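Local coordinates for transcriptional regulator (Corynebacterium diphtheriae, PDB 3LMM), which is of unknown function but probably acts as a DNA-binding transcriptional regulator, with an AlbA-type Schlafen domain and helix-turn-helix domains, at residues 432-445 against 477-489. Numbering follows the deposited sequence.
Sequences IAIVLYLLFQRPFI and PLIIAHDGVWLLG
Ile445 and Trp486 form a single antiparallel bridge, a hydrogen-bonded pair, on strand 485-488 of the hairpin 479-488. Ile445 N donates to Trp486 O at 2.7 Å, with an N-H...O angle of 168°. Trp486 N returns a more bent bond to Ile445 O at 2.9 Å, and this donor lies in the carbonyl plane. The helix before the bridge, 432-441, runs nearly at right angles to strand 485-488. Their axes approach to 8.5 Å.

The helix face is wholly aliphatic. Leu439 points at the strand, and its CD1 branch rests on Leu488 CB at 3.5 Å and on Ile479 CG2. Val435 CG1 meets the same Ile479 CG2 from one turn earlier. With CG anti to its backbone N (chi1 -162°), Leu488 sends CD1 to the CD2 branch of Leu436, 3.5 Å away, and the two side chains cross at about a right angle. Leu436 also crosses Leu478, whose CD1 touches Ile432 CB at 4.1 Å. At the other end, Val485 CG1 meets the Phe444 ring obliquely, 3.7 Å from CD2. Ile445 CG2 lies against Trp486 CB. The Trp486 ring turns its edge to Ile445 O.

Helix 458-469 adds Leu465 and Ala468 beside Ile479, and helix 490-496 packs on Leu478 and Leu488. A helical core flanked by a two-stranded hairpin is consistent with a winged helix-turn-helix, the hairpin being the wing. The contact would then tie the wing, along strand 485-488 and at residues 478-479, to helix 430-441 and the chain that follows it. The Ile445 pairing is consistent with the short first strand of such a fold. Two main-chain bonds fix this chain against the hairpin. Aliphatic groups, with the Phe444 ring and the Trp486 CB, make up the side-chain part, which is held by apolar burial rather than by charge.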
# COMPACT_ATOMS: atom_id res chain seq x y z
N ILE A 432 -15.30 -4.01 5.99
CA ILE A 432 -16.27 -4.47 6.96
C ILE A 432 -15.60 -4.58 8.33
O ILE A 432 -16.28 -4.53 9.35
CB ILE A 432 -16.94 -5.81 6.50
CG1 ILE A 432 -15.93 -6.94 6.54
CG2 ILE A 432 -17.54 -5.65 5.11
CD1 ILE A 432 -15.68 -7.47 7.95
N ALA A 433 -14.28 -4.70 8.36
CA ALA A 433 -13.56 -4.79 9.64
C ALA A 433 -13.62 -3.44 10.36
O ALA A 433 -13.97 -3.36 11.54
CB ALA A 433 -12.11 -5.19 9.42
N ILE A 434 -13.29 -2.38 9.65
CA ILE A 434 -13.33 -1.05 10.23
C ILE A 434 -14.76 -0.72 10.61
O ILE A 434 -15.03 -0.30 11.73
CB ILE A 434 -12.82 0.01 9.25
CG1 ILE A 434 -11.33 -0.22 8.95
CG2 ILE A 434 -13.06 1.41 9.81
CD1 ILE A 434 -10.41 -0.02 10.15
N VAL A 435 -15.68 -0.91 9.67
CA VAL A 435 -17.07 -0.61 9.97
C VAL A 435 -17.53 -1.38 11.20
O VAL A 435 -18.01 -0.77 12.15
CB VAL A 435 -18.00 -0.94 8.80
CG1 VAL A 435 -19.44 -0.82 9.24
CG2 VAL A 435 -17.74 0.03 7.66
N LEU A 436 -17.37 -2.70 11.22
CA LEU A 436 -17.80 -3.42 12.41
C LEU A 436 -17.09 -2.90 13.66
O LEU A 436 -17.71 -2.80 14.73
CB LEU A 436 -17.55 -4.92 12.26
CG LEU A 436 -18.62 -5.60 11.41
CD1 LEU A 436 -18.25 -7.05 11.14
CD2 LEU A 436 -19.95 -5.51 12.13
N TYR A 437 -15.82 -2.53 13.54
CA TYR A 437 -15.13 -2.04 14.73
C TYR A 437 -15.73 -0.74 15.25
O TYR A 437 -16.00 -0.62 16.44
CB TYR A 437 -13.63 -1.87 14.47
CG TYR A 437 -12.86 -1.36 15.68
CD1 TYR A 437 -12.46 -0.03 15.77
CD2 TYR A 437 -12.59 -2.21 16.77
CE1 TYR A 437 -11.80 0.46 16.90
CE2 TYR A 437 -11.93 -1.73 17.91
CZ TYR A 437 -11.54 -0.39 17.97
OH TYR A 437 -10.90 0.09 19.10
N LEU A 438 -15.94 0.24 14.37
CA LEU A 438 -16.52 1.50 14.83
C LEU A 438 -17.82 1.24 15.57
O LEU A 438 -18.16 1.97 16.51
CB LEU A 438 -16.79 2.42 13.66
CG LEU A 438 -15.52 2.85 12.97
CD1 LEU A 438 -15.84 3.83 11.87
CD2 LEU A 438 -14.59 3.47 14.00
N LEU A 439 -18.56 0.22 15.16
CA LEU A 439 -19.82 -0.08 15.83
C LEU A 439 -19.65 -0.85 17.14
O LEU A 439 -20.60 -0.94 17.92
CB LEU A 439 -20.76 -0.83 14.90
CG LEU A 439 -21.38 -0.04 13.75
CD1 LEU A 439 -22.40 -0.95 13.10
CD2 LEU A 439 -22.05 1.23 14.24
N PHE A 440 -18.46 -1.41 17.37
CA PHE A 440 -18.17 -2.13 18.62
C PHE A 440 -18.10 -1.07 19.71
O PHE A 440 -18.35 -1.36 20.88
CB PHE A 440 -16.82 -2.86 18.58
CG PHE A 440 -16.78 -4.09 17.70
CD1 PHE A 440 -17.95 -4.76 17.34
CD2 PHE A 440 -15.55 -4.60 17.26
CE1 PHE A 440 -17.90 -5.92 16.56
CE2 PHE A 440 -15.48 -5.76 16.48
CZ PHE A 440 -16.65 -6.42 16.13
N GLN A 441 -17.74 0.14 19.30
CA GLN A 441 -17.60 1.28 20.21
C GLN A 441 -18.89 2.10 20.19
O GLN A 441 -19.74 1.96 21.07
CB GLN A 441 -16.47 2.20 19.75
CG GLN A 441 -15.21 1.52 19.25
CD GLN A 441 -14.49 0.76 20.33
OE1 GLN A 441 -14.93 -0.32 20.75
NE2 GLN A 441 -13.39 1.31 20.81
N ARG A 442 -19.01 2.95 19.18
CA ARG A 442 -20.16 3.82 19.02
C ARG A 442 -21.44 3.03 18.77
O ARG A 442 -21.41 1.89 18.31
CB ARG A 442 -19.92 4.77 17.85
CG ARG A 442 -18.60 5.53 17.92
CD ARG A 442 -18.36 6.24 16.61
NE ARG A 442 -19.45 7.17 16.31
CZ ARG A 442 -19.45 8.44 16.69
NH1 ARG A 442 -20.48 9.23 16.38
NH2 ARG A 442 -18.42 8.94 17.35
N PRO A 443 -22.60 3.62 19.10
CA PRO A 443 -23.90 2.98 18.91
C PRO A 443 -24.38 3.15 17.46
O PRO A 443 -24.95 2.24 16.86
CB PRO A 443 -24.79 3.73 19.90
CG PRO A 443 -24.26 5.12 19.79
CD PRO A 443 -22.75 4.91 19.81
N PHE A 444 -24.14 4.33 16.90
CA PHE A 444 -24.52 4.59 15.52
C PHE A 444 -23.29 5.07 14.77
O PHE A 444 -22.34 5.59 15.36
CB PHE A 444 -25.62 5.66 15.44
CG PHE A 444 -25.17 7.03 15.86
CD1 PHE A 444 -25.03 7.35 17.21
CD2 PHE A 444 -24.83 7.98 14.90
CE1 PHE A 444 -24.55 8.60 17.61
CE2 PHE A 444 -24.35 9.24 15.29
CZ PHE A 444 -24.21 9.55 16.64
N ILE A 445 -23.29 4.89 13.45
CA ILE A 445 -22.16 5.30 12.66
C ILE A 445 -22.62 6.18 11.48
O ILE A 445 -23.64 5.92 10.85
CB ILE A 445 -21.37 4.03 12.19
CG1 ILE A 445 -19.89 4.38 12.09
CG2 ILE A 445 -21.87 3.49 10.88
CD1 ILE A 445 -19.29 4.75 13.43
N PRO A 477 -28.32 -8.18 7.05
CA PRO A 477 -27.18 -7.33 6.74
C PRO A 477 -26.48 -6.86 8.01
O PRO A 477 -27.10 -6.81 9.08
CB PRO A 477 -27.81 -6.19 5.94
CG PRO A 477 -29.14 -6.06 6.56
CD PRO A 477 -29.58 -7.50 6.72
N LEU A 478 -25.20 -6.55 7.89
CA LEU A 478 -24.39 -6.09 9.01
C LEU A 478 -24.98 -4.82 9.59
O LEU A 478 -25.46 -4.80 10.72
CB LEU A 478 -22.96 -5.81 8.56
CG LEU A 478 -22.08 -7.01 8.30
CD1 LEU A 478 -20.70 -6.52 7.92
CD2 LEU A 478 -22.01 -7.86 9.54
N ILE A 479 -24.95 -3.76 8.80
CA ILE A 479 -25.48 -2.50 9.26
C ILE A 479 -26.87 -2.32 8.70
O ILE A 479 -27.25 -2.96 7.71
CB ILE A 479 -24.60 -1.33 8.84
CG1 ILE A 479 -24.30 -1.41 7.36
CG2 ILE A 479 -23.30 -1.37 9.60
CD1 ILE A 479 -23.31 -0.39 6.91
N ILE A 480 -27.63 -1.45 9.35
CA ILE A 480 -29.00 -1.17 8.95
C ILE A 480 -29.18 0.33 9.10
O ILE A 480 -28.64 0.94 10.02
CB ILE A 480 -30.01 -1.93 9.85
CG1 ILE A 480 -31.17 -2.47 9.00
CG2 ILE A 480 -30.52 -1.02 10.95
CD1 ILE A 480 -31.98 -1.40 8.27
N ALA A 481 -29.93 0.93 8.18
CA ALA A 481 -30.17 2.37 8.22
C ALA A 481 -31.38 2.75 9.08
O ALA A 481 -32.39 2.04 9.12
CB ALA A 481 -30.35 2.90 6.80
N HIS A 482 -31.25 3.87 9.79
CA HIS A 482 -32.30 4.41 10.64
C HIS A 482 -32.12 5.92 10.68
O HIS A 482 -31.00 6.41 10.82
CB HIS A 482 -32.22 3.83 12.06
CG HIS A 482 -33.35 4.25 12.95
ND1 HIS A 482 -34.67 3.97 12.67
CD2 HIS A 482 -33.36 4.94 14.11
CE1 HIS A 482 -35.44 4.46 13.62
NE2 HIS A 482 -34.67 5.06 14.51
N ASP A 483 -33.22 6.65 10.56
CA ASP A 483 -33.16 8.11 10.57
C ASP A 483 -32.16 8.51 9.50
O ASP A 483 -32.39 8.30 8.31
CB ASP A 483 -32.71 8.63 11.93
CG ASP A 483 -33.72 8.36 13.03
OD1 ASP A 483 -33.43 8.70 14.20
OD2 ASP A 483 -34.82 7.83 12.71
N GLY A 484 -31.04 9.09 9.93
CA GLY A 484 -30.03 9.51 8.98
C GLY A 484 -28.68 8.94 9.32
O GLY A 484 -27.65 9.51 8.96
N VAL A 485 -28.66 7.81 10.02
CA VAL A 485 -27.39 7.20 10.41
C VAL A 485 -27.44 5.71 10.14
O VAL A 485 -28.43 5.19 9.62
CB VAL A 485 -27.11 7.43 11.90
CG1 VAL A 485 -27.19 8.91 12.21
CG2 VAL A 485 -28.11 6.67 12.74
N TRP A 486 -26.36 5.01 10.48
CA TRP A 486 -26.27 3.57 10.29
C TRP A 486 -25.96 2.91 11.61
O TRP A 486 -25.32 3.49 12.47
CB TRP A 486 -25.15 3.22 9.32
CG TRP A 486 -25.59 3.14 7.94
CD1 TRP A 486 -26.36 2.16 7.38
CD2 TRP A 486 -25.33 4.09 6.92
NE1 TRP A 486 -26.59 2.44 6.05
CE2 TRP A 486 -25.97 3.62 5.74
CE3 TRP A 486 -24.61 5.29 6.87
CZ2 TRP A 486 -25.91 4.33 4.53
CZ3 TRP A 486 -24.55 6.00 5.66
CH2 TRP A 486 -25.20 5.51 4.51
N LEU A 487 -26.42 1.67 11.78
CA LEU A 487 -26.14 0.97 13.02
C LEU A 487 -26.20 -0.55 12.91
O LEU A 487 -26.92 -1.12 12.09
CB LEU A 487 -27.06 1.49 14.13
CG LEU A 487 -28.52 1.79 13.80
CD1 LEU A 487 -29.29 0.49 13.78
CD2 LEU A 487 -29.11 2.74 14.83
N LEU A 488 -25.40 -1.21 13.75
CA LEU A 488 -25.30 -2.65 13.77
C LEU A 488 -26.67 -3.33 13.82
O LEU A 488 -27.54 -2.91 14.58
CB LEU A 488 -24.46 -3.08 14.97
CG LEU A 488 -23.90 -4.49 14.93
CD1 LEU A 488 -22.99 -4.67 13.73
CD2 LEU A 488 -23.15 -4.75 16.22
N GLY A 489 -26.85 -4.36 13.00
CA GLY A 489 -28.12 -5.08 12.97
C GLY A 489 -28.30 -6.00 14.17
O GLY A 489 -27.33 -6.58 14.64